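Local coordinates for protein endo-beta-1,4-xylanase Xyn10C (Pseudomonas cellulosa, PDB 1GNY) that binds xylan and xylooligosaccharides through this family 15 carbohydrate-binding module, while the catalytic domain of the full-length enzyme cleaves internal linkages of the xylan backbone, at residues A[42-47]-A[140-145]. Residues are numbered along the deposited sequence; the frame is centred on the assembly and turned at random.
Sequences VGAVFD and ITIKSV
The F46 ring is the one flat group among the side chains that touch, and V145 meets it obliquely, at the far end of the ring: CG1 of V145 sits 4.0 Å from F46 CZ and 4.2 Å from F46 CE1. Elsewhere round the phenylalanine, W13 brings its own ring in with the planes about 55° apart, and V7 and V128 also touch the side chain. Chi1 of 62° holds the ring astride its own main chain, close to both N and C, and sends it out toward V145. On the valine, the methyl that does the touching is the one opposite the backbone N (chi1 179°); the same residue also packs on I59 and M61 of strand 58-65.

Two residues back along 42-47, A44 points its CB the same way and meets I142 at the tip of its longer branch, CB to CD1 at 4.2 Å. The isoleucine also leans on M9 and on I130. Here the backbones are 8.8 Å apart, CA of A44 to CA of I142, too far for strand pairing: the two strands belong to different sheets, facing each other across the core of a beta-sandwich. A classic bulge at K143 and S144, opposite V62, lets I142 and V145, three residues apart, both turn inward.

Strand 42-48 lies between 14-17, with N16, and 126-133, with Q127, so the contact backs the sheet that carries these sugar-binding residues. Every group that meets is buried and apolar, so the two sheets are joined here by dispersion and the hydrophobic effect, without directional bonds.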
loop_
_atom_site.group_PDB
_atom_site.type_symbol
_atom_site.label_atom_id
_atom_site.label_comp_id
_atom_site.label_asym_id
_atom_site.label_seq_id
_atom_site.Cartn_x
_atom_site.Cartn_y
_atom_site.Cartn_z
ATOM N N VAL A 42 7.920 6.061 -5.068
ATOM C CA VAL A 42 7.824 4.887 -5.952
ATOM C C VAL A 42 7.168 3.787 -5.112
ATOM O O VAL A 42 7.573 3.544 -3.971
ATOM C CB VAL A 42 9.193 4.464 -6.549
ATOM C CG1 VAL A 42 9.092 3.164 -7.343
ATOM C CG2 VAL A 42 9.741 5.610 -7.427
ATOM N N GLY A 43 6.177 3.123 -5.686
ATOM C CA GLY A 43 5.456 2.070 -4.998
ATOM C C GLY A 43 4.763 1.076 -5.904
ATOM O O GLY A 43 5.043 0.981 -7.096
ATOM N N ALA A 44 3.804 0.369 -5.288
ATOM C CA ALA A 44 2.972 -0.650 -5.946
ATOM C C ALA A 44 1.543 -0.488 -5.474
ATOM O O ALA A 44 1.334 -0.287 -4.290
ATOM C CB ALA A 44 3.463 -1.994 -5.619
ATOM N N VAL A 45 0.603 -0.573 -6.413
ATOM C CA VAL A 45 -0.820 -0.337 -6.152
ATOM C C VAL A 45 -1.759 -1.320 -6.852
ATOM O O VAL A 45 -1.354 -1.977 -7.819
ATOM C CB VAL A 45 -1.253 1.105 -6.596
ATOM C CG1 VAL A 45 -0.533 2.220 -5.780
ATOM C CG2 VAL A 45 -1.096 1.317 -8.061
ATOM N N PHE A 46 -2.998 -1.361 -6.356
ATOM C CA PHE A 46 -4.091 -2.121 -6.949
ATOM C C PHE A 46 -5.352 -1.304 -6.697
ATOM O O PHE A 46 -5.356 -0.346 -5.908
ATOM C CB PHE A 46 -4.211 -3.525 -6.333
ATOM C CG PHE A 46 -4.514 -3.505 -4.859
ATOM C CD1 PHE A 46 -3.484 -3.385 -3.937
ATOM C CD2 PHE A 46 -5.838 -3.531 -4.398
ATOM C CE1 PHE A 46 -3.758 -3.310 -2.575
ATOM C CE2 PHE A 46 -6.103 -3.458 -3.033
ATOM C CZ PHE A 46 -5.073 -3.328 -2.135
ATOM N N ASP A 47 -6.444 -1.721 -7.320
ATOM C CA ASP A 47 -7.705 -1.022 -7.131
ATOM C C ASP A 47 -8.740 -1.841 -6.380
ATOM O O ASP A 47 -8.888 -3.043 -6.604
ATOM C CB ASP A 47 -8.347 -0.664 -8.467
ATOM C CG ASP A 47 -7.512 0.234 -9.289
ATOM O OD1 ASP A 47 -6.818 1.129 -8.735
ATOM O OD2 ASP A 47 -7.516 0.133 -10.525
ATOM N N ILE A 140 11.162 -4.165 -2.379
ATOM C CA ILE A 140 10.076 -4.458 -1.436
ATOM C C ILE A 140 9.222 -5.564 -2.041
ATOM O O ILE A 140 8.879 -5.467 -3.221
ATOM C CB ILE A 140 9.195 -3.209 -1.184
ATOM C CG1 ILE A 140 9.977 -2.069 -0.503
ATOM C CG2 ILE A 140 7.968 -3.569 -0.332
ATOM C CD1 ILE A 140 10.530 -2.338 0.872
ATOM N N THR A 141 8.893 -6.592 -1.249
ATOM C CA THR A 141 7.967 -7.659 -1.642
ATOM C C THR A 141 6.706 -7.610 -0.784
ATOM O O THR A 141 6.788 -7.585 0.446
ATOM C CB THR A 141 8.602 -9.065 -1.577
ATOM O OG1 THR A 141 9.713 -9.124 -2.501
ATOM C CG2 THR A 141 7.601 -10.146 -1.986
ATOM N N ILE A 142 5.545 -7.555 -1.447
ATOM C CA ILE A 142 4.231 -7.700 -0.768
ATOM C C ILE A 142 3.742 -9.150 -0.945
ATOM O O ILE A 142 3.538 -9.612 -2.066
ATOM C CB ILE A 142 3.141 -6.705 -1.282
ATOM C CG1 ILE A 142 3.661 -5.280 -1.267
ATOM C CG2 ILE A 142 1.872 -6.821 -0.425
ATOM C CD1 ILE A 142 4.136 -4.793 -2.596
ATOM N N LYS A 143 3.557 -9.859 0.162
ATOM C CA LYS A 143 3.076 -11.271 0.142
ATOM C C LYS A 143 1.541 -11.365 0.156
ATOM O O LYS A 143 0.961 -12.267 -0.471
ATOM C CB LYS A 143 3.673 -12.068 1.327
ATOM C CG LYS A 143 5.158 -12.216 1.253
ATOM C CD LYS A 143 5.688 -13.248 2.221
ATOM C CE LYS A 143 7.021 -13.812 1.782
ATOM N NZ LYS A 143 7.499 -14.816 2.782
ATOM N N SER A 144 0.904 -10.463 0.894
ATOM C CA SER A 144 -0.567 -10.455 1.039
ATOM C C SER A 144 -1.072 -9.100 1.513
ATOM O O SER A 144 -0.347 -8.350 2.200
ATOM C CB SER A 144 -1.022 -11.529 2.044
ATOM O OG SER A 144 -0.611 -11.224 3.393
ATOM N N VAL A 145 -2.326 -8.818 1.157
ATOM C CA VAL A 145 -3.012 -7.609 1.635
ATOM C C VAL A 145 -4.422 -8.014 2.051
ATOM O O VAL A 145 -5.144 -8.617 1.266
ATOM C CB VAL A 145 -3.099 -6.495 0.578
ATOM C CG1 VAL A 145 -3.825 -5.279 1.116
ATOM C CG2 VAL A 145 -1.699 -6.111 0.073
#